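Local atomic coordinates of staphylococcus aureus CymR (Staphylococcus aureus, PDB entry 3T8R), a protein that probably acts as a dimeric, DNA-binding transcriptional regulator of the Rrf2 type that senses oxidation through a thiol and governs stress resistance and the oxidative response. Residues A[14-22]-A[121-129]; A[49-59]-A[68-77]. All coordinates share one frame; numbering follows the deposited sequence.

Overall arrangement
Both contacts gather round helix 8-21 and the winged-helix elements packed on it, their centres about 12 Å apart, and they meet directly. Contact 1 (14-22 with 121-129) is a buried, almost wholly apolar helix-to-helix packing that brings the C-terminal end of the chain back onto helix 8-21. Contact 2 (49-59 with 68-77) is only partly buried and depends much more on hydrogen bonds, since it builds the hairpin of the wing and ties it to helix 42-54. Met-17 joins the two cores through Ile-58, and Leu-123 reaches Ala-74 and Ile-77. The second subunit borders contact 1, whereas no other chain of the assembly touches contact 2.

Contact 1: A[14-22]-A[121-129]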
ATOM      1  N   LEU A  14     -13.892   8.488   4.077  1.00 19.11           N
ATOM      2  CA  LEU A  14     -13.431   9.472   3.121  1.00 20.35           C
ATOM      3  C   LEU A  14     -14.562   9.852   2.181  1.00 21.72           C
ATOM      4  O   LEU A  14     -14.770  11.032   1.906  1.00 19.37           O
ATOM      5  CB  LEU A  14     -12.255   8.923   2.316  1.00 22.36           C
ATOM      6  CG  LEU A  14     -10.969   9.742   2.221  1.00 31.40           C
ATOM      7  CD1 LEU A  14     -10.183   9.308   0.986  1.00 21.88           C
ATOM      8  CD2 LEU A  14     -11.211  11.254   2.233  1.00 24.62           C
ATOM      9  N   THR A  15     -15.292   8.850   1.700  1.00 21.62           N
ATOM     10  CA  THR A  15     -16.459   9.107   0.851  1.00 21.12           C
ATOM     11  C   THR A  15     -17.511   9.980   1.534  1.00 23.24           C
ATOM     12  O   THR A  15     -18.044  10.903   0.924  1.00 25.67           O
ATOM     13  CB  THR A  15     -17.101   7.793   0.334  1.00 23.76           C
ATOM     14  OG1 THR A  15     -16.125   7.044  -0.406  1.00 26.04           O
ATOM     15  CG2 THR A  15     -18.275   8.120  -0.591  1.00 24.00           C
ATOM     16  N   LEU A  16     -17.810   9.684   2.795  1.00 20.88           N
ATOM     17  CA  LEU A  16     -18.710  10.499   3.610  1.00 23.10           C
ATOM     18  C   LEU A  16     -18.237  11.960   3.610  1.00 21.28           C
ATOM     19  O   LEU A  16     -19.002  12.892   3.342  1.00 21.21           O
ATOM     20  CB  LEU A  16     -18.743   9.939   5.046  1.00 22.81           C
ATOM     21  CG  LEU A  16     -19.796  10.343   6.082  1.00 37.77           C
ATOM     22  CD1 LEU A  16     -19.158  10.502   7.461  1.00 29.62           C
ATOM     23  CD2 LEU A  16     -20.560  11.590   5.704  1.00 31.73           C
ATOM     24  N   MET A  17     -16.957  12.151   3.889  1.00 19.29           N
ATOM     25  CA  MET A  17     -16.403  13.488   4.029  1.00 18.38           C
ATOM     26  C   MET A  17     -16.410  14.272   2.711  1.00 18.67           C
ATOM     27  O   MET A  17     -16.643  15.477   2.702  1.00 22.13           O
ATOM     28  CB  MET A  17     -15.005  13.412   4.642  1.00 19.83           C
ATOM     29  CG  MET A  17     -15.011  12.865   6.062  1.00 18.12           C
ATOM     30  SD  MET A  17     -15.821  14.001   7.205  1.00 20.24           S
ATOM     31  CE  MET A  17     -14.653  15.354   7.207  1.00 22.90           C
ATOM     32  N   ILE A  18     -16.170  13.588   1.600  1.00 20.38           N
ATOM     33  CA  ILE A  18     -16.211  14.242   0.299  1.00 21.12           C
ATOM     34  C   ILE A  18     -17.627  14.729   0.008  1.00 23.33           C
ATOM     35  O   ILE A  18     -17.823  15.843  -0.473  1.00 26.77           O
ATOM     36  CB  ILE A  18     -15.695  13.306  -0.822  1.00 22.66           C
ATOM     37  CG1 ILE A  18     -14.204  13.029  -0.622  1.00 21.19           C
ATOM     38  CG2 ILE A  18     -15.930  13.926  -2.178  1.00 26.62           C
ATOM     39  CD1 ILE A  18     -13.677  11.840  -1.421  1.00 23.22           C
ATOM     40  N   SER A  19     -18.611  13.899   0.330  1.00 23.39           N
ATOM     41  CA  SER A  19     -20.017  14.271   0.182  1.00 27.46           C
ATOM     42  C   SER A  19     -20.338  15.533   0.976  1.00 26.50           C
ATOM     43  O   SER A  19     -20.956  16.472   0.473  1.00 26.37           O
ATOM     44  CB  SER A  19     -20.922  13.133   0.655  1.00 27.06           C
ATOM     45  OG  SER A  19     -21.129  12.206  -0.392  1.00 36.07           O
ATOM     46  N   LEU A  20     -19.910  15.554   2.227  1.00 24.62           N
ATOM     47  CA  LEU A  20     -20.169  16.708   3.068  1.00 22.71           C
ATOM     48  C   LEU A  20     -19.406  17.934   2.571  1.00 26.28           C
ATOM     49  O   LEU A  20     -19.905  19.062   2.651  1.00 26.95           O
ATOM     50  CB  LEU A  20     -19.818  16.412   4.532  1.00 22.39           C
ATOM     51  CG  LEU A  20     -20.672  15.381   5.271  1.00 20.43           C
ATOM     52  CD1 LEU A  20     -20.100  15.174   6.666  1.00 24.81           C
ATOM     53  CD2 LEU A  20     -22.116  15.872   5.387  1.00 25.10           C
ATOM     54  N   ALA A  21     -18.201  17.716   2.056  1.00 22.78           N
ATOM     55  CA  ALA A  21     -17.376  18.806   1.560  1.00 23.22           C
ATOM     56  C   ALA A  21     -18.033  19.431   0.339  1.00 29.85           C
ATOM     57  O   ALA A  21     -17.959  20.641   0.124  1.00 32.94           O
ATOM     58  CB  ALA A  21     -15.955  18.322   1.240  1.00 23.06           C
ATOM     59  N   LYS A  22     -18.705  18.605  -0.449  1.00 30.36           N
ATOM     60  CA  LYS A  22     -19.358  19.099  -1.655  1.00 32.45           C
ATOM     61  C   LYS A  22     -20.571  19.952  -1.327  1.00 39.62           C
ATOM     62  O   LYS A  22     -21.179  20.552  -2.212  1.00 43.34           O
ATOM     63  CB  LYS A  22     -19.736  17.937  -2.570  1.00 36.34           C
ATOM     64  CG  LYS A  22     -18.571  17.424  -3.362  1.00 35.06           C
ATOM     65  CD  LYS A  22     -18.981  16.255  -4.228  1.00 37.50           C
ATOM     66  CE  LYS A  22     -17.799  15.710  -4.993  1.00 37.55           C
ATOM     67  NZ  LYS A  22     -17.403  16.592  -6.131  1.00 42.89           N
ATOM     68  N   THR A 121      -3.035  15.794   0.271  1.00 24.99           N
ATOM     69  CA  THR A 121      -4.294  15.857  -0.459  1.00 24.85           C
ATOM     70  C   THR A 121      -5.360  16.395   0.486  1.00 22.12           C
ATOM     71  O   THR A 121      -5.701  15.733   1.464  1.00 24.93           O
ATOM     72  CB  THR A 121      -4.726  14.476  -0.970  1.00 24.62           C
ATOM     73  OG1 THR A 121      -3.749  13.983  -1.896  1.00 28.92           O
ATOM     74  CG2 THR A 121      -6.076  14.558  -1.677  1.00 25.80           C
ATOM     75  N   THR A 122      -5.874  17.597   0.231  1.00 26.78           N
ATOM     76  CA  THR A 122      -6.931  18.112   1.101  1.00 22.49           C
ATOM     77  C   THR A 122      -8.297  17.611   0.665  1.00 22.69           C
ATOM     78  O   THR A 122      -8.500  17.198  -0.474  1.00 23.10           O
ATOM     79  CB  THR A 122      -6.972  19.665   1.180  1.00 24.00           C
ATOM     80  OG1 THR A 122      -7.427  20.208  -0.065  1.00 27.24           O
ATOM     81  CG2 THR A 122      -5.602  20.239   1.534  1.00 26.94           C
ATOM     82  N   LEU A 123      -9.249  17.667   1.584  1.00 21.35           N
ATOM     83  CA  LEU A 123     -10.619  17.334   1.265  1.00 19.96           C
ATOM     84  C   LEU A 123     -11.206  18.309   0.256  1.00 20.74           C
ATOM     85  O   LEU A 123     -12.040  17.930  -0.557  1.00 23.32           O
ATOM     86  CB  LEU A 123     -11.461  17.346   2.546  1.00 21.56           C
ATOM     87  CG  LEU A 123     -12.914  16.891   2.437  1.00 21.19           C
ATOM     88  CD1 LEU A 123     -13.016  15.456   1.929  1.00 22.09           C
ATOM     89  CD2 LEU A 123     -13.583  17.007   3.809  1.00 23.75           C
ATOM     90  N   LYS A 124     -10.815  19.581   0.337  1.00 21.15           N
ATOM     91  CA  LYS A 124     -11.303  20.564  -0.623  1.00 23.52           C
ATOM     92  C   LYS A 124     -10.874  20.143  -2.021  1.00 25.35           C
ATOM     93  O   LYS A 124     -11.653  20.189  -2.971  1.00 25.63           O
ATOM     94  CB  LYS A 124     -10.754  21.960  -0.299  1.00 26.61           C
ATOM     95  CG  LYS A 124     -11.191  23.061  -1.274  1.00 30.94           C
ATOM     96  CD  LYS A 124     -12.630  23.502  -1.060  1.00 36.41           C
ATOM     97  CE  LYS A 124     -13.621  22.569  -1.743  1.00 39.99           C
ATOM     98  NZ  LYS A 124     -15.028  23.075  -1.693  1.00 42.10           N
ATOM     99  N   TYR A 125      -9.621  19.727  -2.124  1.00 26.20           N
ATOM    100  CA  TYR A 125      -9.044  19.247  -3.369  1.00 29.35           C
ATOM    101  C   TYR A 125      -9.865  18.070  -3.900  1.00 28.81           C
ATOM    102  O   TYR A 125     -10.240  18.040  -5.075  1.00 29.90           O
ATOM    103  CB  TYR A 125      -7.599  18.842  -3.098  1.00 27.73           C
ATOM    104  CG  TYR A 125      -6.695  18.853  -4.297  1.00 39.29           C
ATOM    105  CD1 TYR A 125      -6.054  20.019  -4.700  1.00 39.44           C
ATOM    106  CD2 TYR A 125      -6.466  17.695  -5.017  1.00 37.97           C
ATOM    107  CE1 TYR A 125      -5.214  20.027  -5.791  1.00 43.87           C
ATOM    108  CE2 TYR A 125      -5.627  17.691  -6.113  1.00 42.83           C
ATOM    109  CZ  TYR A 125      -5.009  18.858  -6.496  1.00 42.21           C
ATOM    110  OH  TYR A 125      -4.177  18.853  -7.589  1.00 44.68           O
ATOM    111  N   LEU A 126     -10.178  17.110  -3.034  1.00 21.62           N
ATOM    112  CA  LEU A 126     -11.005  15.977  -3.448  1.00 22.98           C
ATOM    113  C   LEU A 126     -12.401  16.417  -3.910  1.00 28.42           C
ATOM    114  O   LEU A 126     -12.993  15.833  -4.817  1.00 27.58           O
ATOM    115  CB  LEU A 126     -11.117  14.943  -2.325  1.00 22.08           C
ATOM    116  CG  LEU A 126      -9.813  14.213  -2.004  1.00 21.15           C
ATOM    117  CD1 LEU A 126      -9.902  13.396  -0.729  1.00 23.95           C
ATOM    118  CD2 LEU A 126      -9.404  13.320  -3.197  1.00 22.74           C
ATOM    119  N   ALA A 127     -12.935  17.451  -3.276  1.00 23.05           N
ATOM    120  CA  ALA A 127     -14.274  17.900  -3.599  1.00 24.70           C
ATOM    121  C   ALA A 127     -14.346  18.635  -4.934  1.00 27.67           C
ATOM    122  O   ALA A 127     -15.410  18.694  -5.550  1.00 35.88           O
ATOM    123  CB  ALA A 127     -14.805  18.785  -2.481  1.00 25.25           C
ATOM    124  N   GLU A 128     -13.224  19.190  -5.372  1.00 25.66           N
ATOM    125  CA  GLU A 128     -13.217  20.060  -6.550  1.00 31.17           C
ATOM    126  C   GLU A 128     -12.610  19.408  -7.786  1.00 28.20           C
ATOM    127  O   GLU A 128     -12.414  20.061  -8.808  1.00 30.74           O
ATOM    128  CB  GLU A 128     -12.497  21.368  -6.239  1.00 33.37           C
ATOM    129  CG  GLU A 128     -13.295  22.233  -5.258  1.00 33.62           C
ATOM    130  CD  GLU A 128     -12.610  23.532  -4.888  1.00 43.22           C
ATOM    131  OE1 GLU A 128     -13.298  24.425  -4.345  1.00 47.81           O
ATOM    132  OE2 GLU A 128     -11.392  23.658  -5.123  1.00 46.10           O
ATOM    133  N   TYR A 129     -12.286  18.129  -7.672  1.00 28.71           N
ATOM    134  CA  TYR A 129     -11.763  17.364  -8.802  1.00 25.54           C
ATOM    135  C   TYR A 129     -12.788  17.398  -9.921  1.00 22.16           C
ATOM    136  O   TYR A 129     -13.981  17.212  -9.687  1.00 26.04           O
ATOM    137  CB  TYR A 129     -11.519  15.934  -8.331  1.00 24.69           C
ATOM    138  CG  TYR A 129     -10.991  14.927  -9.338  1.00 21.31           C
ATOM    139  CD1 TYR A 129      -9.646  14.881  -9.658  1.00 25.12           C
ATOM    140  CD2 TYR A 129     -11.832  13.970  -9.878  1.00 25.16           C
ATOM    141  CE1 TYR A 129      -9.150  13.919 -10.543  1.00 24.68           C
ATOM    142  CE2 TYR A 129     -11.356  13.005 -10.756  1.00 24.19           C
ATOM    143  CZ  TYR A 129     -10.026  12.991 -11.090  1.00 26.74           C
ATOM    144  OH  TYR A 129      -9.562  12.018 -11.961  1.00 26.47           O
TER
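Leu-123 reaches from the short helix 123-127 onto the side of helix 8-21, where Met-17, Ile-18 and Ala-21 receive it. Its CB packs near Ala-74 O, and CG stands opposite the backbone N (chi1 -174°), which carries the two methyls to helix 8-21. CG lies 3.6 Å from Ala-21 CB, a contact that the small methyl of alanine allows. Beyond CG the branches part: CD1 settles against the backbone at Ile-18 N and packs 3.7 Å from Ile-18 CG1, while CD2 lies near Met-17 O, rests against Ala-21 CB (3.7 Å) and meets the end of the thioether chain, 3.9 Å from Met-17 CE. The methionine, bent at both chi2 and chi3, folds this flexible end round to the leucine.

Leu-126 extends the apolar seam. Its CB rests against Ile-18 CG1, and its CD1 meets Leu-14 CD2 at 3.9 Å, the two leucine side chains crossing at about a right angle. Further along, two alanines, Ala-21 and Ala-127, bring their CB atoms to 3.9 Å.

At the exposed margin Lys-22 lies alongside Ala-127 and turns at its last torsion, so that NZ donates to Ala-127 O at 3.0 Å, tilted from the carbonyl plane. Carbonyls in the last turn of a helix carry partial negative charge, which would favour a cationic donor here. At the other end, Thr-122 OG1 accepts from Tyr-125 N as the N-cap.

The short segments cross at -75° with axes 8.9 Å apart: a helix-helix packing through which the C-terminal helix covers the first helix of a winged helix-turn-helix domain.

Contact 2: A[49-59]-A[68-77]; sequences VGPLRNAGLIR and YQLRVPAEEI
Ile-58 and Arg-59 run antiparallel to Leu-70 and Gln-69. Arg-59 and Gln-69 form the hydrogen-bonded pair, Arg-59 N donating to Gln-69 O and Gln-69 N to Arg-59 O, each at 3.0 Å; Ile-58 and Leu-70 form the next, non-hydrogen-bonded pair. Beyond it, Arg-71 N donates to Leu-57 O at 2.8 Å. Helix 42-54 ends in a Schellman motif at Gly-56, whose positive phi (83°) suits a residue without a side chain.

Arg-71, extended from CG to NE, turns its guanidinium about the last torsion (chi4 -85°), which brings NH1 to Gly-56 O at 2.9 Å, in the carbonyl plane and on a lone pair. That oxygen lies at the guanidinium's edge, in its plane. The arginine's aliphatic carbons lie against the same oxygen, and Val-72 CG2 also approaches it.

Tyr-68 bridges strand and helix. Val-49 CG1 packs obliquely against its ring, 3.5 Å from CZ, while Ile-58 CD1 meets Tyr-68 CD1. At the ring's edge, Arg-53 NH1 makes a weak hydrogen bond to Tyr-68 OH, with guanidinium and ring nearly coplanar. An aromatic residue with a polar tip fits here: its ring packs on apolar side chains while its hydroxyl gives partly exposed Arg-53 a polar partner.

On the side of helix 79-87, Leu-57 CD2 touches Ile-77 CD1 at 4.2 Å. Helix, turn and paired strands are typical of a winged helix-turn-helix domain, the hairpin forming its wing.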
ATOM      1  N   VAL A  49     -19.226   7.897  11.597  1.00 25.53           N
ATOM      2  CA  VAL A  49     -19.592   9.231  12.041  1.00 24.30           C
ATOM      3  C   VAL A  49     -19.089   9.498  13.454  1.00 30.55           C
ATOM      4  O   VAL A  49     -18.581  10.579  13.745  1.00 32.00           O
ATOM      5  CB  VAL A  49     -21.099   9.416  12.004  1.00 28.70           C
ATOM      6  CG1 VAL A  49     -21.500  10.601  12.855  1.00 33.81           C
ATOM      7  CG2 VAL A  49     -21.564   9.581  10.565  1.00 28.57           C
ATOM      8  N   GLY A  50     -19.223   8.508  14.326  1.00 31.64           N
ATOM      9  CA  GLY A  50     -18.799   8.652  15.709  1.00 31.21           C
ATOM     10  C   GLY A  50     -17.437   9.309  15.870  1.00 30.82           C
ATOM     11  O   GLY A  50     -17.332  10.380  16.474  1.00 30.50           O
ATOM     12  N   PRO A  51     -16.386   8.673  15.327  1.00 28.72           N
ATOM     13  CA  PRO A  51     -15.011   9.172  15.423  1.00 28.95           C
ATOM     14  C   PRO A  51     -14.791  10.522  14.735  1.00 28.51           C
ATOM     15  O   PRO A  51     -14.055  11.352  15.262  1.00 28.12           O
ATOM     16  CB  PRO A  51     -14.193   8.082  14.733  1.00 33.88           C
ATOM     17  CG  PRO A  51     -15.011   6.844  14.894  1.00 30.97           C
ATOM     18  CD  PRO A  51     -16.436   7.293  14.806  1.00 30.66           C
ATOM     19  N   LEU A  52     -15.423  10.741  13.587  1.00 26.59           N
ATOM     20  CA  LEU A  52     -15.329  12.027  12.893  1.00 24.90           C
ATOM     21  C   LEU A  52     -15.935  13.173  13.710  1.00 26.41           C
ATOM     22  O   LEU A  52     -15.417  14.301  13.738  1.00 25.54           O
ATOM     23  CB  LEU A  52     -16.016  11.929  11.528  1.00 23.76           C
ATOM     24  CG  LEU A  52     -15.302  11.004  10.545  1.00 24.67           C
ATOM     25  CD1 LEU A  52     -16.185  10.694   9.350  1.00 26.20           C
ATOM     26  CD2 LEU A  52     -13.987  11.625  10.092  1.00 27.51           C
ATOM     27  N   ARG A  53     -17.038  12.870  14.381  1.00 25.28           N
ATOM     28  CA  ARG A  53     -17.712  13.834  15.230  1.00 28.75           C
ATOM     29  C   ARG A  53     -16.836  14.130  16.449  1.00 27.42           C
ATOM     30  O   ARG A  53     -16.647  15.285  16.839  1.00 26.93           O
ATOM     31  CB  ARG A  53     -19.057  13.251  15.662  1.00 32.27           C
ATOM     32  CG  ARG A  53     -20.050  14.232  16.227  1.00 34.03           C
ATOM     33  CD  ARG A  53     -21.391  13.530  16.404  1.00 40.65           C
ATOM     34  NE  ARG A  53     -21.274  12.392  17.314  1.00 46.93           N
ATOM     35  CZ  ARG A  53     -21.857  11.211  17.133  1.00 45.36           C
ATOM     36  NH1 ARG A  53     -22.616  10.988  16.064  1.00 45.76           N
ATOM     37  NH2 ARG A  53     -21.685  10.248  18.029  1.00 47.81           N
ATOM     38  N   ASN A  54     -16.280  13.081  17.035  1.00 29.25           N
ATOM     39  CA  ASN A  54     -15.443  13.229  18.221  1.00 31.51           C
ATOM     40  C   ASN A  54     -14.175  14.028  17.968  1.00 32.69           C
ATOM     41  O   ASN A  54     -13.679  14.720  18.855  1.00 33.51           O
ATOM     42  CB  ASN A  54     -15.112  11.859  18.806  1.00 33.37           C
ATOM     43  CG  ASN A  54     -16.307  11.227  19.471  1.00 37.31           C
ATOM     44  OD1 ASN A  54     -17.291  11.908  19.755  1.00 40.63           O
ATOM     45  ND2 ASN A  54     -16.236   9.921  19.720  1.00 44.05           N
ATOM     46  N   ALA A  55     -13.661  13.941  16.745  1.00 29.73           N
ATOM     47  CA  ALA A  55     -12.470  14.688  16.363  1.00 31.28           C
ATOM     48  C   ALA A  55     -12.811  16.124  15.989  1.00 30.39           C
ATOM     49  O   ALA A  55     -11.918  16.922  15.731  1.00 31.79           O
ATOM     50  CB  ALA A  55     -11.754  13.997  15.204  1.00 30.78           C
ATOM     51  N   GLY A  56     -14.104  16.431  15.927  1.00 25.56           N
ATOM     52  CA  GLY A  56     -14.575  17.775  15.636  1.00 26.69           C
ATOM     53  C   GLY A  56     -14.632  18.155  14.164  1.00 25.83           C
ATOM     54  O   GLY A  56     -14.742  19.328  13.821  1.00 23.54           O
ATOM     55  N   LEU A  57     -14.563  17.165  13.280  1.00 22.84           N
ATOM     56  CA  LEU A  57     -14.525  17.458  11.851  1.00 20.41           C
ATOM     57  C   LEU A  57     -15.907  17.644  11.267  1.00 18.73           C
ATOM     58  O   LEU A  57     -16.078  18.381  10.300  1.00 21.28           O
ATOM     59  CB  LEU A  57     -13.794  16.346  11.088  1.00 22.15           C
ATOM     60  CG  LEU A  57     -12.343  16.089  11.470  1.00 25.58           C
ATOM     61  CD1 LEU A  57     -11.745  15.126  10.474  1.00 24.72           C
ATOM     62  CD2 LEU A  57     -11.562  17.396  11.487  1.00 27.89           C
ATOM     63  N   ILE A  58     -16.889  16.951  11.835  1.00 21.35           N
ATOM     64  CA  ILE A  58     -18.272  17.078  11.401  1.00 20.39           C
ATOM     65  C   ILE A  58     -19.174  17.279  12.617  1.00 24.51           C
ATOM     66  O   ILE A  58     -18.765  17.016  13.750  1.00 24.57           O
ATOM     67  CB  ILE A  58     -18.735  15.828  10.624  1.00 20.14           C
ATOM     68  CG1 ILE A  58     -18.842  14.611  11.546  1.00 22.35           C
ATOM     69  CG2 ILE A  58     -17.769  15.547   9.491  1.00 21.17           C
ATOM     70  CD1 ILE A  58     -19.497  13.391  10.885  1.00 23.51           C
ATOM     71  N   ARG A  59     -20.398  17.726  12.373  1.00 21.43           N
ATOM     72  CA  ARG A  59     -21.365  17.903  13.455  1.00 24.59           C
ATOM     73  C   ARG A  59     -22.774  17.638  12.959  1.00 26.59           C
ATOM     74  O   ARG A  59     -23.070  17.785  11.774  1.00 22.88           O
ATOM     75  CB  ARG A  59     -21.270  19.304  14.028  1.00 25.58           C
ATOM     76  CG  ARG A  59     -21.681  20.382  13.061  1.00 27.01           C
ATOM     77  CD  ARG A  59     -21.569  21.718  13.743  1.00 30.97           C
ATOM     78  NE  ARG A  59     -21.784  22.837  12.841  1.00 32.99           N
ATOM     79  CZ  ARG A  59     -21.596  24.100  13.201  1.00 34.97           C
ATOM     80  NH1 ARG A  59     -21.182  24.371  14.433  1.00 34.60           N
ATOM     81  NH2 ARG A  59     -21.809  25.082  12.333  1.00 36.31           N
ATOM     82  N   TYR A  68     -26.045  15.811   8.860  1.00 33.16           N
ATOM     83  CA  TYR A  68     -24.671  16.202   9.160  1.00 28.06           C
ATOM     84  C   TYR A  68     -24.094  17.264   8.235  1.00 28.04           C
ATOM     85  O   TYR A  68     -24.554  17.445   7.111  1.00 25.57           O
ATOM     86  CB  TYR A  68     -23.774  14.965   9.137  1.00 22.73           C
ATOM     87  CG  TYR A  68     -23.959  14.120  10.364  1.00 26.54           C
ATOM     88  CD1 TYR A  68     -23.200  14.349  11.503  1.00 25.16           C
ATOM     89  CD2 TYR A  68     -24.927  13.120  10.406  1.00 31.12           C
ATOM     90  CE1 TYR A  68     -23.376  13.591  12.639  1.00 29.57           C
ATOM     91  CE2 TYR A  68     -25.108  12.357  11.554  1.00 32.09           C
ATOM     92  CZ  TYR A  68     -24.328  12.599  12.659  1.00 29.99           C
ATOM     93  OH  TYR A  68     -24.486  11.847  13.802  1.00 39.30           O
ATOM     94  N   GLN A  69     -23.065  17.952   8.729  1.00 23.40           N
ATOM     95  CA  GLN A  69     -22.346  18.939   7.942  1.00 25.13           C
ATOM     96  C   GLN A  69     -20.898  18.989   8.426  1.00 22.55           C
ATOM     97  O   GLN A  69     -20.593  18.581   9.542  1.00 22.34           O
ATOM     98  CB  GLN A  69     -23.007  20.315   8.066  1.00 26.24           C
ATOM     99  CG  GLN A  69     -22.821  20.964   9.422  1.00 29.09           C
ATOM    100  CD  GLN A  69     -23.621  22.250   9.593  1.00 36.81           C
ATOM    101  OE1 GLN A  69     -24.337  22.678   8.688  1.00 43.54           O
ATOM    102  NE2 GLN A  69     -23.503  22.865  10.763  1.00 33.06           N
ATOM    103  N   LEU A  70     -19.999  19.457   7.573  1.00 22.46           N
ATOM    104  CA  LEU A  70     -18.645  19.730   8.011  1.00 19.68           C
ATOM    105  C   LEU A  70     -18.666  20.763   9.132  1.00 24.32           C
ATOM    106  O   LEU A  70     -19.427  21.718   9.085  1.00 24.79           O
ATOM    107  CB  LEU A  70     -17.862  20.302   6.844  1.00 24.47           C
ATOM    108  CG  LEU A  70     -16.668  19.547   6.284  1.00 28.15           C
ATOM    109  CD1 LEU A  70     -16.888  18.046   6.208  1.00 23.22           C
ATOM    110  CD2 LEU A  70     -16.358  20.146   4.938  1.00 23.99           C
ATOM    111  N   ARG A  71     -17.831  20.566  10.141  1.00 22.47           N
ATOM    112  CA  ARG A  71     -17.682  21.544  11.197  1.00 22.03           C
ATOM    113  C   ARG A  71     -16.420  22.374  10.980  1.00 24.69           C
ATOM    114  O   ARG A  71     -16.317  23.515  11.451  1.00 25.96           O
ATOM    115  CB  ARG A  71     -17.623  20.837  12.547  1.00 28.21           C
ATOM    116  CG  ARG A  71     -17.262  21.769  13.658  1.00 27.70           C
ATOM    117  CD  ARG A  71     -17.172  21.089  15.002  1.00 27.85           C
ATOM    118  NE  ARG A  71     -16.680  22.071  15.956  1.00 32.23           N
ATOM    119  CZ  ARG A  71     -15.390  22.328  16.147  1.00 31.51           C
ATOM    120  NH1 ARG A  71     -14.476  21.649  15.469  1.00 27.08           N
ATOM    121  NH2 ARG A  71     -15.014  23.258  17.020  1.00 26.55           N
ATOM    122  N   VAL A  72     -15.465  21.781  10.269  1.00 23.44           N
ATOM    123  CA  VAL A  72     -14.210  22.411   9.919  1.00 26.13           C
ATOM    124  C   VAL A  72     -14.158  22.489   8.399  1.00 25.07           C
ATOM    125  O   VAL A  72     -14.583  21.551   7.717  1.00 27.61           O
ATOM    126  CB  VAL A  72     -13.040  21.567  10.467  1.00 29.29           C
ATOM    127  CG1 VAL A  72     -11.755  21.818   9.696  1.00 29.71           C
ATOM    128  CG2 VAL A  72     -12.870  21.848  11.973  1.00 27.45           C
ATOM    129  N   PRO A  73     -13.652  23.606   7.858  1.00 24.12           N
ATOM    130  CA  PRO A  73     -13.609  23.769   6.397  1.00 25.27           C
ATOM    131  C   PRO A  73     -12.776  22.704   5.698  1.00 22.92           C
ATOM    132  O   PRO A  73     -11.769  22.238   6.235  1.00 21.83           O
ATOM    133  CB  PRO A  73     -12.999  25.165   6.197  1.00 30.01           C
ATOM    134  CG  PRO A  73     -12.486  25.590   7.535  1.00 31.12           C
ATOM    135  CD  PRO A  73     -13.199  24.811   8.576  1.00 25.93           C
ATOM    136  N   ALA A  74     -13.209  22.325   4.501  1.00 21.06           N
ATOM    137  CA  ALA A  74     -12.571  21.235   3.772  1.00 22.02           C
ATOM    138  C   ALA A  74     -11.088  21.476   3.515  1.00 23.63           C
ATOM    139  O   ALA A  74     -10.295  20.523   3.467  1.00 21.59           O
ATOM    140  CB  ALA A  74     -13.300  20.972   2.456  1.00 22.66           C
ATOM    141  N   GLU A  75     -10.716  22.737   3.333  1.00 22.23           N
ATOM    142  CA  GLU A  75      -9.342  23.081   3.007  1.00 22.98           C
ATOM    143  C   GLU A  75      -8.389  22.839   4.175  1.00 25.97           C
ATOM    144  O   GLU A  75      -7.169  22.820   3.995  1.00 29.07           O
ATOM    145  CB  GLU A  75      -9.231  24.524   2.494  1.00 28.46           C
ATOM    146  CG  GLU A  75      -9.404  25.610   3.545  1.00 31.50           C
ATOM    147  CD  GLU A  75      -9.201  27.008   2.969  1.00 36.78           C
ATOM    148  OE1 GLU A  75      -8.355  27.156   2.065  1.00 38.76           O
ATOM    149  OE2 GLU A  75      -9.882  27.959   3.410  1.00 40.45           O
ATOM    150  N   GLU A  76      -8.946  22.611   5.359  1.00 24.36           N
ATOM    151  CA  GLU A  76      -8.147  22.363   6.558  1.00 23.50           C
ATOM    152  C   GLU A  76      -7.993  20.882   6.881  1.00 28.63           C
ATOM    153  O   GLU A  76      -7.345  20.528   7.867  1.00 27.51           O
ATOM    154  CB  GLU A  76      -8.771  23.078   7.769  1.00 28.50           C
ATOM    155  CG  GLU A  76      -8.686  24.598   7.713  1.00 29.05           C
ATOM    156  CD  GLU A  76      -9.077  25.271   9.026  1.00 34.75           C
ATOM    157  OE1 GLU A  76      -9.643  24.595   9.902  1.00 31.30           O
ATOM    158  OE2 GLU A  76      -8.817  26.479   9.179  1.00 41.26           O
ATOM    159  N   ILE A  77      -8.591  20.012   6.067  1.00 24.12           N
ATOM    160  CA  ILE A  77      -8.625  18.589   6.381  1.00 19.61           C
ATOM    161  C   ILE A  77      -7.950  17.804   5.270  1.00 23.16           C
ATOM    162  O   ILE A  77      -8.254  18.023   4.102  1.00 21.59           O
ATOM    163  CB  ILE A  77     -10.065  18.051   6.472  1.00 20.74           C
ATOM    164  CG1 ILE A  77     -10.889  18.863   7.475  1.00 22.52           C
ATOM    165  CG2 ILE A  77     -10.066  16.561   6.842  1.00 23.10           C
ATOM    166  CD1 ILE A  77     -12.340  18.450   7.540  1.00 22.50           C
TER